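Local coordinates for LacI family sugar-binding transcriptional regulator (Enterococcus faecalis V583, PDB 4RK0), which binds alpha-D-ribofuranose in the pocket of its sugar-binding domain and probably acts as a DNA-binding transcriptional regulator of the LacI family, at residues Ile189-Tyr194 with Asp214-Cys219; Lys203-Tyr208 with Val222-Thr227. All coordinates share one frame; numbering follows the deposited sequence.

Read from the N terminus, the four segments alternate: helix 187-199 supplies Ile189-Tyr194, the loop after it Lys203-Tyr208, and the long connection between strands 209-211 and 228-230 first Asp214-Cys219, then Val222-Thr227. Contact 1 therefore closes a loop spanning 19 intervening residues and contact 2 one of 13, and the two cross rather than nest. They meet directly as well, since Tyr194 OH lies 2.6 Å from Pro224 O and Cys219 O lies 2.9 Å from Leu226 N, both probable hydrogen bonds. Together they fold the connection against the helix and its following loop, from the sugar pocket at contact 1 to the surface at contact 2.

Contact 1 of 2, residues Ile189-Tyr194 with Asp214-Cys219; sequences IAFGLY and DNVDMC. With RIB (alpha-D-ribofuranose), chain E.
Phe191 projects from helix 187-199 and brings the CZ end of its ring to Val216, Met218 and Cys219 in the facing loop. The Asp214-Cys219 segment begins with a pocket residue, Asp214, whose carboxylate grips the sugar: OD1 accepts a hydrogen bond from ribose O3 at 2.6 Å, while the modelled 2.3 Å between OD2 and ribose O5 is so short that its exact length is doubtful. Gln231, which also bonds the sugar, gives OD1 a second hydrogen bond, consistent with holding the carboxylate in place. At Val216, CG2 lies by the ring edge of Phe191, 3.9 Å from CZ and near the ring plane. In this periplasmic-binding-protein-like fold, the loop after strand 209-211 binds the sugar through Asp214 and packs on helix 187-199 through Val216, Met218 and Cys219. Met218 has its CB meeting Phe191 CZ obliquely at 3.7 Å; bends at chi2 (-49°) and chi3 (-85°) carry the thioether end away from the helix. Met218 of the second subunit packs on both Phe191 and this Met218, placing the cluster at the dimer interface. Last in line, Cys219 brings its backbone N to 4.0 Å from Phe191 CZ, with SG a little farther at 4.3 Å; that N also donates a hydrogen bond to Val216 O.

Contact 2 of 2, residues Lys203-Tyr208 with Val222-Thr227; sequences KIPEDY and VSPPLT
Ile204 and Pro224 have the nearest CA atoms of the two segments, 7.0 Å apart. Neither segment is regular helix or strand, and each contains a cis peptide bond, one joining Ile204 to Pro205 and the other Ser223 to Pro224. The Lys203-Tyr208 segment curls back on itself, because Lys203 O accepts hydrogen bonds from the backbone N atoms of both Asp207 and Tyr208. The amide end of Lys203 is held too: Lys203 N donates to Asp207 OD2 over 2.7 Å in a nearly straight bond (174°), meeting OD2 on its anti side, 30° out of the carboxylate plane. These three bonds tie the turn together, and Ile204 stands on the part of it that faces Val222-Thr227.

Between the segments the contact is small and made by van der Waals touches, with no hydrogen bond. The Pro224 ring presents its CG and CD atoms to Ile204, the two side chains crossing at about a right angle. CG of Pro224 lies 3.8 Å from Ile204 CG2, and the same ring carbon is 3.4 Å from Ile204 O. With CG1 beside the backbone N (chi1 -61°), CG2 lies anti to that N and beside the carbonyl carbon, consistent with methyl group and carbonyl oxygen both meeting the Pro224 ring. Pro205 adds a looser touch, its CD 4.4 Å from Pro224 CG.

The contact joins two surface loops of the periplasmic-binding-protein-like fold that lie before and after strand 209-211, an outer strand of the four-stranded parallel sheet. Ile204 also packs on Ile210 of that strand and on Tyr194 of helix 187-199, while Leu226 touches the same two residues, and Tyr208 rests against helix 164-175.

Contact 1 of 2, residues Ile189-Tyr194 with Asp214-Cys219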
loop_
_atom_site.group_PDB
_atom_site.type_symbol
_atom_site.label_atom_id
_atom_site.label_comp_id
_atom_site.label_asym_id
_atom_site.label_seq_id
_atom_site.Cartn_x
_atom_site.Cartn_y
_atom_site.Cartn_z
ATOM N N ILE A 189 5.560 -3.770 -11.755
ATOM C CA ILE A 189 5.816 -4.612 -12.929
ATOM C C ILE A 189 6.921 -5.640 -12.678
ATOM O O ILE A 189 6.808 -6.799 -13.107
ATOM C CB ILE A 189 6.186 -3.781 -14.160
ATOM C CG1 ILE A 189 4.940 -3.035 -14.614
ATOM C CG2 ILE A 189 6.714 -4.662 -15.280
ATOM C CD1 ILE A 189 5.135 -2.110 -15.810
ATOM N N ALA A 190 8.029 -5.192 -12.090
ATOM C CA ALA A 190 9.143 -6.058 -11.786
ATOM C C ALA A 190 8.727 -7.235 -10.885
ATOM O O ALA A 190 9.191 -8.369 -11.076
ATOM C CB ALA A 190 10.235 -5.279 -11.068
ATOM N N PHE A 191 7.914 -6.947 -9.884
ATOM C CA PHE A 191 7.426 -8.040 -9.016
ATOM C C PHE A 191 6.624 -9.058 -9.812
ATOM O O PHE A 191 6.702 -10.290 -9.568
ATOM C CB PHE A 191 6.626 -7.537 -7.812
ATOM C CG PHE A 191 7.367 -6.565 -6.941
ATOM C CD1 PHE A 191 8.763 -6.599 -6.833
ATOM C CD2 PHE A 191 6.665 -5.596 -6.243
ATOM C CE1 PHE A 191 9.445 -5.682 -6.048
ATOM C CE2 PHE A 191 7.342 -4.676 -5.470
ATOM C CZ PHE A 191 8.733 -4.725 -5.374
ATOM N N GLY A 192 5.900 -8.584 -10.804
ATOM C CA GLY A 192 5.111 -9.465 -11.670
ATOM C C GLY A 192 5.986 -10.366 -12.495
ATOM O O GLY A 192 5.723 -11.555 -12.616
ATOM N N LEU A 193 7.023 -9.774 -13.076
ATOM C CA LEU A 193 8.096 -10.509 -13.750
ATOM C C LEU A 193 8.702 -11.600 -12.908
ATOM O O LEU A 193 8.831 -12.758 -13.377
ATOM C CB LEU A 193 9.190 -9.551 -14.242
ATOM C CG LEU A 193 8.740 -8.479 -15.251
ATOM C CD1 LEU A 193 9.887 -7.532 -15.575
ATOM C CD2 LEU A 193 8.251 -9.119 -16.510
ATOM N N TYR A 194 9.088 -11.245 -11.695
ATOM C CA TYR A 194 9.626 -12.234 -10.739
ATOM C C TYR A 194 8.705 -13.457 -10.643
ATOM O O TYR A 194 9.164 -14.588 -10.760
ATOM C CB TYR A 194 9.774 -11.652 -9.339
ATOM C CG TYR A 194 11.082 -10.959 -9.011
ATOM C CD1 TYR A 194 11.681 -10.059 -9.899
ATOM C CD2 TYR A 194 11.680 -11.139 -7.765
ATOM C CE1 TYR A 194 12.881 -9.426 -9.585
ATOM C CE2 TYR A 194 12.862 -10.504 -7.428
ATOM C CZ TYR A 194 13.469 -9.637 -8.339
ATOM O OH TYR A 194 14.653 -9.036 -7.941
ATOM N N ASP A 214 11.446 2.845 -8.704
ATOM C CA ASP A 214 10.752 3.508 -7.574
ATOM C C ASP A 214 11.502 3.339 -6.256
ATOM O O ASP A 214 11.562 4.257 -5.442
ATOM C CB ASP A 214 9.325 3.049 -7.307
ATOM C CG ASP A 214 8.300 3.525 -8.349
ATOM O OD1 ASP A 214 8.567 4.503 -9.087
ATOM O OD2 ASP A 214 7.167 2.969 -8.334
ATOM N N ASN A 215 11.982 2.136 -6.035
ATOM C CA ASN A 215 12.526 1.718 -4.759
ATOM C C ASN A 215 11.510 1.664 -3.668
ATOM O O ASN A 215 11.747 2.131 -2.571
ATOM C CB ASN A 215 13.700 2.569 -4.343
ATOM C CG ASN A 215 14.492 1.954 -3.191
ATOM O OD1 ASN A 215 14.666 0.759 -3.132
ATOM N ND2 ASN A 215 14.954 2.783 -2.277
ATOM N N VAL A 216 10.400 1.004 -3.946
ATOM C CA VAL A 216 9.377 0.826 -2.925
ATOM C C VAL A 216 9.967 -0.142 -1.875
ATOM O O VAL A 216 10.975 -0.798 -2.111
ATOM C CB VAL A 216 8.030 0.301 -3.497
ATOM C CG1 VAL A 216 7.417 1.292 -4.507
ATOM C CG2 VAL A 216 8.180 -1.063 -4.149
ATOM N N ASP A 217 9.342 -0.223 -0.725
ATOM C CA ASP A 217 9.959 -0.937 0.403
ATOM C C ASP A 217 10.128 -2.422 0.120
ATOM O O ASP A 217 11.144 -3.026 0.508
ATOM C CB ASP A 217 9.158 -0.687 1.687
ATOM C CG ASP A 217 9.723 0.464 2.500
ATOM O OD1 ASP A 217 10.959 0.518 2.670
ATOM O OD2 ASP A 217 8.941 1.314 2.973
ATOM N N MET A 218 9.169 -2.990 -0.609
ATOM C CA MET A 218 9.204 -4.403 -1.000
ATOM C C MET A 218 10.437 -4.847 -1.793
ATOM O O MET A 218 10.661 -6.049 -1.911
ATOM C CB MET A 218 7.947 -4.815 -1.801
ATOM C CG MET A 218 6.758 -5.324 -0.971
ATOM S SD MET A 218 7.057 -6.592 0.278
ATOM C CE MET A 218 6.980 -8.117 -0.577
ATOM N N CYS A 219 11.192 -3.902 -2.376
ATOM C CA CYS A 219 12.371 -4.258 -3.172
ATOM C C CYS A 219 13.359 -5.142 -2.384
ATOM O O CYS A 219 14.039 -5.994 -2.947
ATOM C CB CYS A 219 13.060 -2.996 -3.664
ATOM S SG CYS A 219 12.157 -2.152 -5.017
HETATM O O5 RIB E . 5.109 3.012 -9.402
HETATM C C5 RIB E . 3.985 3.814 -9.731
HETATM C C4 RIB E . 4.424 4.644 -10.858
HETATM O O4 RIB E . 3.371 5.450 -11.447
HETATM C C3 RIB E . 5.495 5.407 -10.104
HETATM O O3 RIB E . 6.689 5.037 -10.796
HETATM C C2 RIB E . 4.966 6.839 -10.221
HETATM O O2 RIB E . 5.970 7.736 -10.628
HETATM C C1 RIB E . 3.699 6.801 -11.094
HETATM O O1 RIB E . 3.748 7.738 -12.156
#

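Contact 2 of 2, residues Lys203-Tyr208 with Val222-Thr227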
loop_
_atom_site.group_PDB
_atom_site.type_symbol
_atom_site.label_atom_id
_atom_site.label_comp_id
_atom_site.label_asym_id
_atom_site.label_seq_id
_atom_site.Cartn_x
_atom_site.Cartn_y
_atom_site.Cartn_z
ATOM N N LYS A 203 15.761 -18.237 -13.621
ATOM C CA LYS A 203 16.441 -17.640 -12.511
ATOM C C LYS A 203 16.776 -16.153 -12.733
ATOM O O LYS A 203 17.045 -15.740 -13.840
ATOM C CB LYS A 203 17.730 -18.394 -12.224
ATOM C CG LYS A 203 17.557 -19.802 -11.673
ATOM C CD LYS A 203 18.920 -20.367 -11.278
ATOM C CE LYS A 203 18.868 -21.804 -10.783
ATOM N NZ LYS A 203 19.095 -22.774 -11.887
ATOM N N ILE A 204 16.762 -15.402 -11.647
ATOM C CA ILE A 204 17.199 -14.014 -11.625
ATOM C C ILE A 204 18.326 -13.920 -10.599
ATOM O O ILE A 204 18.096 -14.199 -9.417
ATOM C CB ILE A 204 16.036 -13.093 -11.195
ATOM C CG1 ILE A 204 14.861 -13.187 -12.158
ATOM C CG2 ILE A 204 16.524 -11.657 -10.983
ATOM C CD1 ILE A 204 13.524 -12.835 -11.507
ATOM N N PRO A 205 19.530 -13.481 -10.979
ATOM C CA PRO A 205 19.865 -12.878 -12.292
ATOM C C PRO A 205 20.517 -13.845 -13.264
ATOM O O PRO A 205 20.962 -13.415 -14.331
ATOM C CB PRO A 205 20.879 -11.814 -11.899
ATOM C CG PRO A 205 21.612 -12.425 -10.741
ATOM C CD PRO A 205 20.566 -13.177 -9.974
ATOM N N GLU A 206 20.580 -15.136 -12.922
ATOM C CA GLU A 206 21.295 -16.098 -13.782
ATOM C C GLU A 206 20.716 -16.195 -15.185
ATOM O O GLU A 206 21.489 -16.313 -16.146
ATOM C CB GLU A 206 21.362 -17.508 -13.170
ATOM C CG GLU A 206 22.298 -17.632 -11.985
ATOM C CD GLU A 206 21.721 -17.079 -10.685
ATOM O OE1 GLU A 206 20.527 -16.688 -10.636
ATOM O OE2 GLU A 206 22.480 -17.039 -9.696
ATOM N N ASP A 207 19.385 -16.194 -15.313
ATOM C CA ASP A 207 18.744 -16.194 -16.630
ATOM C C ASP A 207 18.368 -14.795 -17.115
ATOM O O ASP A 207 18.531 -14.493 -18.293
ATOM C CB ASP A 207 17.498 -17.079 -16.653
ATOM C CG ASP A 207 17.831 -18.541 -16.441
ATOM O OD1 ASP A 207 18.881 -18.977 -16.946
ATOM O OD2 ASP A 207 17.071 -19.250 -15.748
ATOM N N TYR A 208 17.822 -13.966 -16.222
ATOM C CA TYR A 208 17.460 -12.605 -16.583
ATOM C C TYR A 208 17.880 -11.641 -15.513
ATOM O O TYR A 208 17.680 -11.891 -14.341
ATOM C CB TYR A 208 15.969 -12.458 -16.781
ATOM C CG TYR A 208 15.422 -13.209 -17.951
ATOM C CD1 TYR A 208 14.985 -14.517 -17.808
ATOM C CD2 TYR A 208 15.321 -12.617 -19.205
ATOM C CE1 TYR A 208 14.481 -15.225 -18.888
ATOM C CE2 TYR A 208 14.798 -13.315 -20.283
ATOM C CZ TYR A 208 14.366 -14.619 -20.112
ATOM O OH TYR A 208 13.856 -15.334 -21.167
ATOM N N VAL A 222 11.826 -9.132 -1.792
ATOM C CA VAL A 222 11.737 -10.105 -2.865
ATOM C C VAL A 222 13.099 -10.809 -3.019
ATOM O O VAL A 222 14.092 -10.360 -2.448
ATOM C CB VAL A 222 11.241 -9.468 -4.153
ATOM C CG1 VAL A 222 9.775 -9.059 -3.964
ATOM C CG2 VAL A 222 12.079 -8.239 -4.559
ATOM N N SER A 223 13.113 -11.892 -3.789
ATOM C CA SER A 223 14.289 -12.740 -3.934
ATOM C C SER A 223 14.585 -12.935 -5.396
ATOM O O SER A 223 13.769 -13.504 -6.135
ATOM C CB SER A 223 14.079 -14.096 -3.253
ATOM O OG SER A 223 14.537 -14.035 -1.909
ATOM N N PRO A 224 15.719 -12.403 -5.849
ATOM C CA PRO A 224 16.670 -11.640 -5.054
ATOM C C PRO A 224 16.258 -10.175 -4.837
ATOM O O PRO A 224 15.393 -9.690 -5.556
ATOM C CB PRO A 224 17.937 -11.702 -5.916
ATOM C CG PRO A 224 17.390 -11.680 -7.299
ATOM C CD PRO A 224 16.070 -12.424 -7.276
ATOM N N PRO A 225 16.899 -9.465 -3.878
ATOM C CA PRO A 225 16.566 -8.061 -3.689
ATOM C C PRO A 225 16.744 -7.293 -5.007
ATOM O O PRO A 225 17.723 -7.533 -5.751
ATOM C CB PRO A 225 17.508 -7.600 -2.595
ATOM C CG PRO A 225 17.776 -8.842 -1.813
ATOM C CD PRO A 225 17.704 -9.991 -2.757
ATOM N N LEU A 226 15.787 -6.407 -5.265
ATOM C CA LEU A 226 15.602 -5.774 -6.587
ATOM C C LEU A 226 16.410 -4.463 -6.709
ATOM O O LEU A 226 16.266 -3.512 -5.905
ATOM C CB LEU A 226 14.104 -5.518 -6.853
ATOM C CG LEU A 226 13.744 -4.764 -8.125
ATOM C CD1 LEU A 226 14.119 -5.583 -9.359
ATOM C CD2 LEU A 226 12.257 -4.431 -8.118
ATOM N N THR A 227 17.252 -4.462 -7.737
ATOM C CA THR A 227 18.016 -3.319 -8.192
ATOM C C THR A 227 17.026 -2.425 -8.859
ATOM O O THR A 227 16.202 -2.897 -9.669
ATOM C CB THR A 227 19.113 -3.768 -9.174
ATOM O OG1 THR A 227 20.094 -4.542 -8.475
ATOM C CG2 THR A 227 19.813 -2.558 -9.847
#